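Local coordinates for chitin binding protein (Streptomyces lividans, PDB 5FTZ) that probably cleaves chitin oxidatively as a copper-dependent lytic polysaccharide monooxygenase of family AA10, at residues A[90-95]-A[156-161]. Numbering follows the deposited sequence.
Sequences RHATTD and TVHDTG. With CU (copper (II) ion), chain C; CU (copper (II) ion), chain B.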
ATOM      1  N   ARG A  90       1.334   0.998  15.118  1.00 19.28           N
ATOM      2  CA  ARG A  90       0.373   0.098  14.418  1.00 18.14           C
ATOM      3  C   ARG A  90       0.422   0.187  12.871  1.00 17.12           C
ATOM      4  O   ARG A  90      -0.494   0.687  12.209  1.00 20.53           O
ATOM      5  CB  ARG A  90      -1.023   0.440  14.878  1.00 21.07           C
ATOM      6  CG  ARG A  90      -1.272   0.079  16.337  1.00 22.17           C
ATOM      7  CD  ARG A  90      -2.334   0.963  16.934  1.00 25.95           C
ATOM      8  NE  ARG A  90      -3.591   0.825  16.246  1.00 28.09           N
ATOM      9  CZ  ARG A  90      -4.665   1.550  16.509  1.00 33.47           C
ATOM     10  NH1 ARG A  90      -4.666   2.442  17.515  1.00 33.93           N
ATOM     11  NH2 ARG A  90      -5.750   1.357  15.776  1.00 34.25           N
ATOM     12  N   HIS A  91       1.469  -0.332  12.316  1.00 15.50           N
ATOM     13  CA  HIS A  91       1.720  -0.123  10.891  1.00 14.87           C
ATOM     14  C   HIS A  91       0.733  -0.907  10.055  1.00 12.28           C
ATOM     15  O   HIS A  91       0.242  -1.976  10.483  1.00 12.25           O
ATOM     16  CB  HIS A  91       3.073  -0.699  10.526  1.00 15.24           C
ATOM     17  CG  HIS A  91       4.228  -0.112  11.261  1.00 17.69           C
ATOM     18  ND1 HIS A  91       4.517   1.233  11.231  1.00 21.14           N
ATOM     19  CD2 HIS A  91       5.158  -0.688  12.067  1.00 17.77           C
ATOM     20  CE1 HIS A  91       5.581   1.469  11.962  1.00 22.36           C
ATOM     21  NE2 HIS A  91       5.976   0.324  12.496  1.00 19.57           N
ATOM     22  N   ALA A  92       0.419  -0.410   8.878  1.00 11.13           N
ATOM     23  CA  ALA A  92      -0.265  -1.177   7.842  1.00 10.31           C
ATOM     24  C   ALA A  92       0.467  -2.517   7.706  1.00  9.82           C
ATOM     25  O   ALA A  92       1.690  -2.574   7.640  1.00  9.31           O
ATOM     26  CB  ALA A  92      -0.263  -0.439   6.517  1.00 11.06           C
ATOM     27  N   THR A  93      -0.306  -3.605   7.625  1.00  9.10           N
ATOM     28  CA  THR A  93       0.214  -4.928   7.784  1.00  9.55           C
ATOM     29  C   THR A  93      -0.136  -5.789   6.578  1.00 10.28           C
ATOM     30  O   THR A  93      -1.311  -5.821   6.143  1.00 11.21           O
ATOM     31  CB  THR A  93      -0.392  -5.539   9.063  1.00  9.40           C
ATOM     32  OG1 THR A  93       0.139  -4.743  10.168  1.00  9.97           O
ATOM     33  CG2 THR A  93      -0.009  -7.016   9.240  1.00  9.53           C
ATOM     34  N   THR A  94       0.837  -6.590   6.127  1.00  9.50           N
ATOM     35  CA  THR A  94       0.646  -7.591   5.107  1.00 10.07           C
ATOM     36  C   THR A  94       0.099  -8.860   5.746  1.00  9.74           C
ATOM     37  O   THR A  94      -0.991  -9.290   5.377  1.00 10.30           O
ATOM     38  CB  THR A  94       1.946  -7.899   4.363  1.00 10.17           C
ATOM     39  OG1 THR A  94       2.372  -6.694   3.727  1.00 11.57           O
ATOM     40  CG2 THR A  94       1.796  -8.994   3.322  1.00 11.33           C
ATOM     41  N   ASP A  95       0.792  -9.466   6.707  1.00  9.41           N
ATOM     42  CA  ASP A  95       0.306 -10.692   7.334  1.00 10.52           C
ATOM     43  C   ASP A  95       1.016 -10.979   8.654  1.00  9.23           C
ATOM     44  O   ASP A  95       1.979 -10.306   9.047  1.00  9.25           O
ATOM     45  CB  ASP A  95       0.388 -11.896   6.392  1.00 13.54           C
ATOM     46  CG  ASP A  95       1.749 -12.394   6.168  1.00 19.96           C
ATOM     47  OD1 ASP A  95       2.718 -11.815   6.588  1.00 23.99           O
ATOM     48  OD2 ASP A  95       1.847 -13.478   5.532  1.00 31.84           O
ATOM     49  N   THR A 156       4.681  -9.086   9.144  1.00  8.64           N
ATOM     50  CA  THR A 156       5.233  -8.427   7.967  1.00  9.01           C
ATOM     51  C   THR A 156       4.509  -7.126   7.690  1.00  9.18           C
ATOM     52  O   THR A 156       3.276  -7.083   7.629  1.00  9.21           O
ATOM     53  CB  THR A 156       5.196  -9.331   6.762  1.00 10.50           C
ATOM     54  OG1 THR A 156       5.976 -10.521   7.024  1.00 12.39           O
ATOM     55  CG2 THR A 156       5.738  -8.626   5.501  1.00 11.87           C
ATOM     56  N   VAL A 157       5.286  -6.051   7.557  1.00  9.03           N
ATOM     57  CA  VAL A 157       4.732  -4.719   7.416  1.00  9.94           C
ATOM     58  C   VAL A 157       4.525  -4.353   5.944  1.00 10.57           C
ATOM     59  O   VAL A 157       5.443  -4.486   5.136  1.00 11.97           O
ATOM     60  CB  VAL A 157       5.648  -3.702   8.128  1.00 10.78           C
ATOM     61  CG1 VAL A 157       5.154  -2.279   7.964  1.00 11.23           C
ATOM     62  CG2 VAL A 157       5.741  -4.072   9.632  1.00 11.50           C
ATOM     63  N   HIS A 158       3.356  -3.854   5.646  1.00  9.58           N
ATOM     64  CA  HIS A 158       2.976  -3.481   4.287  1.00  9.16           C
ATOM     65  C   HIS A 158       3.837  -2.284   3.763  1.00  9.60           C
ATOM     66  O   HIS A 158       4.105  -1.342   4.456  1.00  9.57           O
ATOM     67  CB  HIS A 158       1.528  -3.080   4.351  1.00 10.23           C
ATOM     68  CG  HIS A 158       0.952  -2.498   3.072  1.00 10.68           C
ATOM     69  ND1 HIS A 158       0.443  -3.269   2.046  1.00 12.82           N
ATOM     70  CD2 HIS A 158       0.665  -1.213   2.778  1.00 10.87           C
ATOM     71  CE1 HIS A 158      -0.055  -2.464   1.110  1.00 12.06           C
ATOM     72  NE2 HIS A 158       0.087  -1.230   1.533  1.00 10.00           N
ATOM     73  N   ASP A 159       4.205  -2.379   2.492  1.00  9.53           N
ATOM     74  CA  ASP A 159       4.929  -1.304   1.800  1.00 10.32           C
ATOM     75  C   ASP A 159       6.220  -0.986   2.511  1.00 10.90           C
ATOM     76  O   ASP A 159       6.637   0.156   2.647  1.00 11.34           O
ATOM     77  CB  ASP A 159       4.043  -0.089   1.605  1.00 11.63           C
ATOM     78  CG  ASP A 159       3.015  -0.304   0.493  1.00 12.30           C
ATOM     79  OD1 ASP A 159       3.003  -1.323  -0.171  1.00 13.32           O
ATOM     80  OD2 ASP A 159       2.211   0.659   0.294  1.00 16.87           O
ATOM     81  N   THR A 160       6.904  -2.055   2.929  1.00 11.00           N
ATOM     82  CA  THR A 160       8.241  -1.973   3.511  1.00 11.39           C
ATOM     83  C   THR A 160       8.928  -3.256   3.148  1.00 11.59           C
ATOM     84  O   THR A 160       8.339  -4.270   2.698  1.00 12.61           O
ATOM     85  CB  THR A 160       8.268  -1.833   5.069  1.00 12.95           C
ATOM     86  OG1 THR A 160       7.962  -3.131   5.640  1.00 13.68           O
ATOM     87  CG2 THR A 160       7.417  -0.720   5.542  1.00 14.01           C
ATOM     88  N   GLY A 161      10.228  -3.230   3.451  1.00 11.04           N
ATOM     89  CA  GLY A 161      11.040  -4.444   3.398  1.00 12.21           C
ATOM     90  C   GLY A 161      11.228  -5.128   4.743  1.00 11.83           C
ATOM     91  O   GLY A 161      12.123  -5.956   4.842  1.00 12.32           O
TER
HETATM   92 CU    CU C 203      -0.147   0.215   0.250  0.50 12.59          CU
HETATM   93 CU    CU B 202       7.219  -0.021  13.901  0.80 14.50          CU
HETATM   94  O   HOH W   1       0.517  -6.103   1.848  1.00 16.87           O
HETATM   95  O   HOH W   2       5.083  -6.289   2.868  1.00 22.41           O
HETATM   96  O   HOH W   3       4.613 -12.577   8.287  1.00 13.71           O
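Val157 CG1 packs 3.7 Å from His91 CB and also touches Ala92 O. This is the tight side. His158 N donates to Ala92 O at 2.9 Å. Next along, Thr94 and Asp95 both face Thr156 in a classic beta bulge; Thr94 N bonds to Thr156 O, and Thr156 N to Asp95 O. Thr93 turns away from Val157. Thr93 OG1 lies anti to the carbonyl carbon (chi1 -66°) and donates to His91 O at 2.8 Å. It also hydrogen-bonds Trp155 NE1. Thr93 CG2 rests against Thr156 O. A valine here would probably leave His91 O and the indole NE1 of Trp155 without their hydroxyl partner.

The other side is looser and watery. Thr94 OG1 holds two waters: one accepts from His158 ND1 in the ring plane, the other donates to Val157 O. A third water links Asp95 OD1 to Thr156 OG1.

His91 and His1 bind one copper, consistent with the histidine brace of these enzymes. His158 and Asp159 bind a second, shared with the same residues of a neighbouring subunit. The contact joins the start of strand 93-100 to the end of antiparallel strand 148-157, beside strand 162-171.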